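Local coordinates for protein glutathione S-transferase delta (Bombyx mori, PDB 3VK9) that probably catalyses the conjugation of reduced glutathione to electrophilic substrates, working as a homodimer of the delta class, at residues A21-L26 with T191-Q196; E39-E44 with P50-P55. One frame throughout, in Å; residues are numbered along the deposited sequence. Where two conformers were deposited one is given.

Overall arrangement
Contacts 1 and 2 both lie near the surface and have no buried residue among those that touch; their centres are about 27 Å apart, with no atoms meeting. Contact 1 joins the two domains of the glutathione transferase fold, setting the end of helix 12-24 of the thioredoxin-like domain against the turn that begins helix 195-213. Contact 2 stays within the thioredoxin-like domain and ties the approach to helix 43-48 to the loop that leaves it for strand 56-59. Neither has a direct hydrogen bond between its segments. Contact 1 is made by aliphatic carbons and backbone carbonyls, whereas contact 2 adds a methyl over an imidazole face and a water shared by two side chains.

Contact 1. Residues A21-L26 with T191-Q196; sequences AKALNL and TAPGYQ
The Pro193 ring, puckered C-gamma exo, meets the last turn of helix 12-24 through its carbons, while its carbonyl O is set against Lys22 CB. Pro193 CG lies 3.9 Å from Ala23 CA, CB faces the Lys22 carbonyl, and CD approaches Ala23 CB at 4.2 Å. The contact belongs to the domain interface of the glutathione transferase fold, where the first helix of the thioredoxin-like domain meets the all-helical domain. Each segment is a helix end. Helix 12-24 closes in a Schellman motif, with Leu26 N bonded to Ala21 O (2.9 Å) and Asn25 N to Lys22 O (3.0 Å), so that the Lys22 carbonyl beside Pro193 CB already has a backbone partner. On the other segment a type II turn from Ala192 to Tyr195 places Gly194, with its positive phi of 63°, at the N-cap of helix 195-213. Lacking a side chain, Gly194 lets its CA come within 4.2 Å of Lys22 CG. Leu159 of helix 156-167 packs on both Ala23 and Ala192, bridging the two segments from a third element. Lys22 sends its aliphatic root toward the turn and then bends at chi2 (-65°), which leads the amine away from the turn; in the conformer described here NZ forms a salt bridge with Glu197. The shortest approach lies at the root of that side chain, where Lys22 CB stands 3.2 Å from Pro193 O.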
ATOM      1  N   ALA A  21     -17.151   6.686  -4.894  1.00 16.36           N
ATOM      2  CA  ALA A  21     -18.579   6.707  -4.608  1.00 14.38           C
ATOM      3  C   ALA A  21     -19.361   7.382  -5.737  1.00 13.88           C
ATOM      4  O   ALA A  21     -20.448   6.920  -6.122  1.00 14.25           O
ATOM      5  CB  ALA A  21     -18.859   7.380  -3.246  1.00 13.09           C
ATOM      6  N   LYS A  22     -18.831   8.484  -6.256  1.00 12.70           N
ATOM      7  CA  LYS A  22     -19.469   9.162  -7.382  0.68 13.48           C
ATOM      8  C   LYS A  22     -19.482   8.270  -8.611  1.00 11.11           C
ATOM      9  O   LYS A  22     -20.489   8.170  -9.287  1.00 10.34           O
ATOM     10  CB  LYS A  22     -18.777  10.492  -7.699  0.68 11.60           C
ATOM     11  CG  LYS A  22     -19.043  11.573  -6.652  0.68 13.97           C
ATOM     12  CD  LYS A  22     -20.511  11.981  -6.610  0.68 13.46           C
ATOM     13  CE  LYS A  22     -20.693  13.183  -5.676  0.68 16.63           C
ATOM     14  NZ  LYS A  22     -22.079  13.724  -5.663  0.68 12.10           N
ATOM     15  N   ALA A  23     -18.358   7.615  -8.891  1.00 12.42           N
ATOM     16  CA  ALA A  23     -18.275   6.711 -10.039  1.00 15.98           C
ATOM     17  C   ALA A  23     -19.254   5.524  -9.960  1.00 16.34           C
ATOM     18  O   ALA A  23     -19.702   5.022 -10.977  1.00 14.62           O
ATOM     19  CB  ALA A  23     -16.844   6.211 -10.211  1.00 15.18           C
ATOM     20  N   LEU A  24     -19.564   5.066  -8.751  1.00  9.24           N
ATOM     21  CA  LEU A  24     -20.541   3.996  -8.555  1.00 15.10           C
ATOM     22  C   LEU A  24     -21.970   4.544  -8.327  1.00 14.23           C
ATOM     23  O   LEU A  24     -22.932   3.784  -8.209  1.00 14.08           O
ATOM     24  CB  LEU A  24     -20.130   3.129  -7.360  1.00 15.83           C
ATOM     25  CG  LEU A  24     -18.827   2.313  -7.477  1.00 20.00           C
ATOM     26  CD1 LEU A  24     -18.448   1.649  -6.142  1.00 10.12           C
ATOM     27  CD2 LEU A  24     -18.940   1.277  -8.576  1.00 15.85           C
ATOM     28  N   ASN A  25     -22.087   5.863  -8.252  1.00 10.95           N
ATOM     29  CA  ASN A  25     -23.337   6.521  -7.869  1.00 13.30           C
ATOM     30  C   ASN A  25     -23.931   5.965  -6.568  1.00 15.62           C
ATOM     31  O   ASN A  25     -25.117   5.642  -6.506  1.00 18.60           O
ATOM     32  CB  ASN A  25     -24.369   6.450  -9.010  1.00 15.11           C
ATOM     33  CG  ASN A  25     -25.614   7.283  -8.724  1.00 18.56           C
ATOM     34  OD1 ASN A  25     -25.540   8.279  -8.025  1.00 20.81           O
ATOM     35  ND2 ASN A  25     -26.755   6.872  -9.263  1.00 19.24           N
ATOM     36  N   LEU A  26     -23.091   5.843  -5.542  1.00 10.88           N
ATOM     37  CA  LEU A  26     -23.521   5.447  -4.201  1.00 20.22           C
ATOM     38  C   LEU A  26     -23.961   6.635  -3.360  1.00 15.44           C
ATOM     39  O   LEU A  26     -23.549   7.762  -3.592  1.00 25.99           O
ATOM     40  CB  LEU A  26     -22.382   4.769  -3.442  1.00 15.34           C
ATOM     41  CG  LEU A  26     -21.654   3.581  -4.044  1.00 15.62           C
ATOM     42  CD1 LEU A  26     -20.696   3.010  -2.977  1.00 17.36           C
ATOM     43  CD2 LEU A  26     -22.622   2.523  -4.523  1.00 15.74           C
ATOM     44  N   THR A 191     -13.538  12.831 -17.103  1.00 15.12           N
ATOM     45  CA  THR A 191     -14.268  11.567 -17.229  1.00 21.13           C
ATOM     46  C   THR A 191     -14.718  10.931 -15.916  1.00 26.97           C
ATOM     47  O   THR A 191     -15.661  10.135 -15.899  1.00 23.97           O
ATOM     48  CB  THR A 191     -13.513  10.529 -18.101  1.00 26.64           C
ATOM     49  OG1 THR A 191     -12.189  10.337 -17.601  1.00 25.80           O
ATOM     50  CG2 THR A 191     -13.445  11.000 -19.560  1.00 26.65           C
ATOM     51  N   ALA A 192     -14.059  11.276 -14.813  1.00 19.02           N
ATOM     52  CA  ALA A 192     -14.495  10.770 -13.520  1.00 14.62           C
ATOM     53  C   ALA A 192     -15.795  11.467 -13.103  1.00 15.55           C
ATOM     54  O   ALA A 192     -15.817  12.680 -12.925  1.00 20.92           O
ATOM     55  CB  ALA A 192     -13.408  10.978 -12.470  1.00 12.71           C
ATOM     56  N   PRO A 193     -16.892  10.703 -12.955  1.00 11.68           N
ATOM     57  CA  PRO A 193     -18.145  11.342 -12.529  1.00 16.50           C
ATOM     58  C   PRO A 193     -17.958  12.131 -11.215  1.00 17.63           C
ATOM     59  O   PRO A 193     -17.255  11.662 -10.313  1.00 17.13           O
ATOM     60  CB  PRO A 193     -19.081  10.149 -12.302  1.00 20.39           C
ATOM     61  CG  PRO A 193     -18.546   9.069 -13.192  1.00 17.13           C
ATOM     62  CD  PRO A 193     -17.042   9.249 -13.155  1.00 10.51           C
ATOM     63  N   GLY A 194     -18.559  13.317 -11.129  1.00 16.17           N
ATOM     64  CA  GLY A 194     -18.561  14.105  -9.906  1.00 16.86           C
ATOM     65  C   GLY A 194     -17.197  14.573  -9.428  1.00 17.78           C
ATOM     66  O   GLY A 194     -17.006  14.841  -8.241  1.00 17.60           O
ATOM     67  N   TYR A 195     -16.248  14.697 -10.353  1.00 16.86           N
ATOM     68  CA  TYR A 195     -14.884  15.076  -9.992  1.00 18.79           C
ATOM     69  C   TYR A 195     -14.817  16.405  -9.248  1.00 16.35           C
ATOM     70  O   TYR A 195     -14.064  16.549  -8.284  1.00 16.03           O
ATOM     71  CB  TYR A 195     -13.994  15.145 -11.231  1.00 19.61           C
ATOM     72  CG  TYR A 195     -12.523  15.387 -10.939  1.00 19.87           C
ATOM     73  CD1 TYR A 195     -11.632  14.322 -10.851  1.00 13.02           C
ATOM     74  CD2 TYR A 195     -12.022  16.678 -10.766  1.00 15.05           C
ATOM     75  CE1 TYR A 195     -10.294  14.524 -10.605  1.00 11.94           C
ATOM     76  CE2 TYR A 195     -10.675  16.886 -10.509  1.00 14.53           C
ATOM     77  CZ  TYR A 195      -9.817  15.805 -10.434  1.00 17.43           C
ATOM     78  OH  TYR A 195      -8.472  15.987 -10.183  1.00 15.84           O
ATOM     79  N   GLN A 196     -15.592  17.378  -9.709  1.00 13.19           N
ATOM     80  CA  GLN A 196     -15.548  18.710  -9.119  1.00 15.15           C
ATOM     81  C   GLN A 196     -15.878  18.616  -7.644  1.00 20.40           C
ATOM     82  O   GLN A 196     -15.165  19.143  -6.802  1.00 20.10           O
ATOM     83  CB  GLN A 196     -16.543  19.647  -9.798  1.00 14.17           C
ATOM     84  CG  GLN A 196     -16.704  20.988  -9.094  1.00 23.88           C
ATOM     85  CD  GLN A 196     -15.428  21.823  -9.098  1.00 24.71           C
ATOM     86  OE1 GLN A 196     -14.636  21.756 -10.030  1.00 29.34           O
ATOM     87  NE2 GLN A 196     -15.233  22.616  -8.049  1.00 32.00           N
TER

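Contact 2. Residues E39-E44 with P50-P55; sequences EQLKPE and PQHTVP
Leu41 lays its CD2 methyl over one face of the His52 imidazole in a CH-pi contact, 3.6 Å from the ring centroid and only 13° off the ring normal. The tight part of the contact continues at the root of the histidine, where Gln40 O comes to 3.0 Å from His52 CB. Gln40 CG also packs here, 3.4 Å from His52 O and 3.9 Å from His52 CB. CG of His52 is held between its backbone N and carbonyl carbon (chi1 58°), which turns a ring face to Leu41 CD2, while Leu46 of helix 43-48 touches the same side chain. The ring edge at ND1 is looser and hydrated. The Gln40 amide, its plane turned 45° from the imidazole, does not bond the ring directly; a water lies at the ring edge, in plane, 3.1 Å from His52 ND1, and takes only a weak bond from Gln40 NE2 at 3.4 Å. Segment 39-44 leads into helix 43-48; segment 50-55 follows it and runs on to the cis-proline Pro55, a hallmark of the thioredoxin fold that in glutathione transferases borders the glutathione site. Gln51 bonds Trp65 and also Thr105 of the second subunit, so the loop that carries His52 also reaches the dimer interface. The chemistry suggests that Gln40, Leu41 and His52 are joined mainly by van der Waals contact of carbons with a ring face and backbone oxygens, and by a water bridge at the ND1 edge that is weak on the Gln40 side.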
ATOM      1  N   GLU A  39     -10.708  15.410  17.107  1.00 15.52           N
ATOM      2  CA  GLU A  39     -11.876  14.564  17.322  1.00 19.27           C
ATOM      3  C   GLU A  39     -11.505  13.087  17.097  1.00 17.52           C
ATOM      4  O   GLU A  39     -12.037  12.202  17.755  1.00 16.10           O
ATOM      5  CB  GLU A  39     -13.044  14.981  16.409  1.00 17.77           C
ATOM      6  CG  GLU A  39     -14.211  13.988  16.425  1.00 24.84           C
ATOM      7  CD  GLU A  39     -15.286  14.259  15.371  1.00 31.75           C
ATOM      8  OE1 GLU A  39     -15.208  15.284  14.661  1.00 30.46           O
ATOM      9  OE2 GLU A  39     -16.213  13.425  15.248  1.00 40.10           O
ATOM     10  N   GLN A  40     -10.573  12.838  16.178  1.00 10.36           N
ATOM     11  CA  GLN A  40     -10.173  11.469  15.845  1.00 20.22           C
ATOM     12  C   GLN A  40      -9.428  10.778  16.987  1.00 20.81           C
ATOM     13  O   GLN A  40      -9.199   9.567  16.932  1.00 12.30           O
ATOM     14  CB  GLN A  40      -9.282  11.439  14.596  1.00 14.31           C
ATOM     15  CG  GLN A  40      -7.851  11.950  14.830  1.00 16.58           C
ATOM     16  CD  GLN A  40      -7.732  13.487  14.810  1.00 18.51           C
ATOM     17  OE1 GLN A  40      -8.732  14.211  14.879  1.00 15.73           O
ATOM     18  NE2 GLN A  40      -6.498  13.979  14.706  1.00 16.90           N
ATOM     19  N   LEU A  41      -9.029  11.542  18.002  1.00 10.66           N
ATOM     20  CA  LEU A  41      -8.230  10.981  19.084  1.00 17.59           C
ATOM     21  C   LEU A  41      -9.092  10.581  20.273  1.00 15.07           C
ATOM     22  O   LEU A  41      -8.599   9.966  21.207  1.00 15.58           O
ATOM     23  CB  LEU A  41      -7.124  11.946  19.534  1.00 23.82           C
ATOM     24  CG  LEU A  41      -6.116  12.468  18.500  1.00 19.15           C
ATOM     25  CD1 LEU A  41      -5.233  13.550  19.125  1.00 12.43           C
ATOM     26  CD2 LEU A  41      -5.266  11.338  17.928  1.00 16.87           C
ATOM     27  N   LYS A  42     -10.380  10.913  20.234  1.00 17.41           N
ATOM     28  CA  LYS A  42     -11.260  10.612  21.361  1.00 21.03           C
ATOM     29  C   LYS A  42     -11.667   9.141  21.297  1.00 21.11           C
ATOM     30  O   LYS A  42     -11.682   8.568  20.217  1.00 11.23           O
ATOM     31  CB  LYS A  42     -12.503  11.502  21.337  1.00 27.96           C
ATOM     32  CG  LYS A  42     -12.243  13.004  21.464  1.00 36.06           C
ATOM     33  CD  LYS A  42     -13.562  13.752  21.652  1.00 43.67           C
ATOM     34  CE  LYS A  42     -13.437  15.244  21.353  1.00 54.49           C
ATOM     35  NZ  LYS A  42     -12.356  15.918  22.137  1.00 62.44           N
ATOM     36  N   PRO A  43     -12.022   8.539  22.451  1.00 14.48           N
ATOM     37  CA  PRO A  43     -12.334   7.101  22.530  1.00 16.14           C
ATOM     38  C   PRO A  43     -13.399   6.644  21.528  1.00 12.28           C
ATOM     39  O   PRO A  43     -13.245   5.603  20.905  1.00 15.87           O
ATOM     40  CB  PRO A  43     -12.831   6.923  23.982  1.00 16.90           C
ATOM     41  CG  PRO A  43     -12.189   8.065  24.731  1.00 13.42           C
ATOM     42  CD  PRO A  43     -12.197   9.217  23.749  1.00 12.98           C
ATOM     43  N   GLU A  44     -14.467   7.412  21.367  1.00 15.73           N
ATOM     44  CA  GLU A  44     -15.517   7.029  20.429  1.00 15.78           C
ATOM     45  C   GLU A  44     -14.997   6.829  19.004  1.00 23.37           C
ATOM     46  O   GLU A  44     -15.433   5.907  18.306  1.00 14.83           O
ATOM     47  CB  GLU A  44     -16.671   8.029  20.465  1.00 22.23           C
ATOM     48  CG  GLU A  44     -17.634   7.757  21.626  1.00 20.03           C
ATOM     49  CD  GLU A  44     -18.506   6.526  21.381  1.00 26.21           C
ATOM     50  OE1 GLU A  44     -18.593   5.657  22.279  1.00 19.75           O
ATOM     51  OE2 GLU A  44     -19.111   6.438  20.285  1.00 23.71           O
ATOM     52  N   PRO A  50      -8.709   2.599  15.585  1.00 10.41           N
ATOM     53  CA  PRO A  50      -7.620   2.811  16.541  1.00 10.70           C
ATOM     54  C   PRO A  50      -6.413   3.526  15.925  1.00 16.85           C
ATOM     55  O   PRO A  50      -5.564   4.029  16.649  1.00 17.08           O
ATOM     56  CB  PRO A  50      -7.256   1.384  16.977  1.00 24.25           C
ATOM     57  CG  PRO A  50      -7.822   0.487  15.903  1.00 20.27           C
ATOM     58  CD  PRO A  50      -9.045   1.172  15.423  1.00 12.89           C
ATOM     59  N   GLN A  51      -6.337   3.570  14.600  1.00 12.28           N
ATOM     60  CA  GLN A  51      -5.248   4.286  13.947  1.00 14.15           C
ATOM     61  C   GLN A  51      -5.588   5.768  13.822  1.00 18.38           C
ATOM     62  O   GLN A  51      -4.784   6.556  13.321  1.00 15.36           O
ATOM     63  CB  GLN A  51      -4.956   3.689  12.564  1.00 10.98           C
ATOM     64  CG  GLN A  51      -3.607   4.111  12.010  1.00 15.98           C
ATOM     65  CD  GLN A  51      -3.117   3.191  10.918  1.00 21.08           C
ATOM     66  OE1 GLN A  51      -3.716   2.141  10.657  1.00 10.81           O
ATOM     67  NE2 GLN A  51      -2.014   3.577  10.272  1.00 16.45           N
ATOM     68  N   HIS A  52      -6.787   6.133  14.278  1.00 13.24           N
ATOM     69  CA  HIS A  52      -7.244   7.521  14.273  1.00 14.95           C
ATOM     70  C   HIS A  52      -6.914   8.315  13.009  1.00 12.17           C
ATOM     71  O   HIS A  52      -6.369   9.413  13.084  1.00 15.09           O
ATOM     72  CB  HIS A  52      -6.806   8.287  15.541  1.00 10.57           C
ATOM     73  CG  HIS A  52      -5.325   8.337  15.777  1.00 14.41           C
ATOM     74  ND1 HIS A  52      -4.494   9.235  15.137  1.00 15.58           N
ATOM     75  CD2 HIS A  52      -4.536   7.654  16.642  1.00 22.24           C
ATOM     76  CE1 HIS A  52      -3.258   9.081  15.569  1.00 17.99           C
ATOM     77  NE2 HIS A  52      -3.254   8.123  16.481  1.00 22.32           N
ATOM     78  N   THR A  53      -7.272   7.751  11.858  1.00 17.42           N
ATOM     79  CA  THR A  53      -7.095   8.411  10.568  1.00 17.07           C
ATOM     80  C   THR A  53      -8.436   8.577   9.862  1.00 18.59           C
ATOM     81  O   THR A  53      -9.464   8.036  10.301  1.00 14.95           O
ATOM     82  CB  THR A  53      -6.206   7.571   9.642  1.00 23.90           C
ATOM     83  OG1 THR A  53      -6.798   6.277   9.467  1.00 20.51           O
ATOM     84  CG2 THR A  53      -4.782   7.424  10.225  1.00 21.95           C
ATOM     85  N   VAL A  54      -8.420   9.334   8.770  1.00 11.18           N
ATOM     86  CA  VAL A  54      -9.539   9.350   7.833  1.00 10.51           C
ATOM     87  C   VAL A  54      -9.002   8.938   6.479  1.00 15.06           C
ATOM     88  O   VAL A  54      -7.821   9.135   6.202  1.00 18.71           O
ATOM     89  CB  VAL A  54     -10.195  10.727   7.739  1.00 13.75           C
ATOM     90  CG1 VAL A  54     -10.953  11.049   9.048  1.00 13.41           C
ATOM     91  CG2 VAL A  54      -9.162  11.780   7.449  1.00 17.62           C
ATOM     92  N   PRO A  55      -9.862   8.352   5.632  1.00 13.71           N
ATOM     93  CA  PRO A  55     -11.280   8.122   5.922  1.00 16.01           C
ATOM     94  C   PRO A  55     -11.500   6.872   6.761  1.00 14.17           C
ATOM     95  O   PRO A  55     -10.636   5.993   6.798  1.00 14.98           O
ATOM     96  CB  PRO A  55     -11.862   7.881   4.532  1.00 14.47           C
ATOM     97  CG  PRO A  55     -10.757   7.164   3.814  1.00 12.94           C
ATOM     98  CD  PRO A  55      -9.489   7.839   4.300  1.00 15.69           C
TER
HETATM   99  O   HOH W   1      -4.163  11.876  13.499  1.00 31.61           O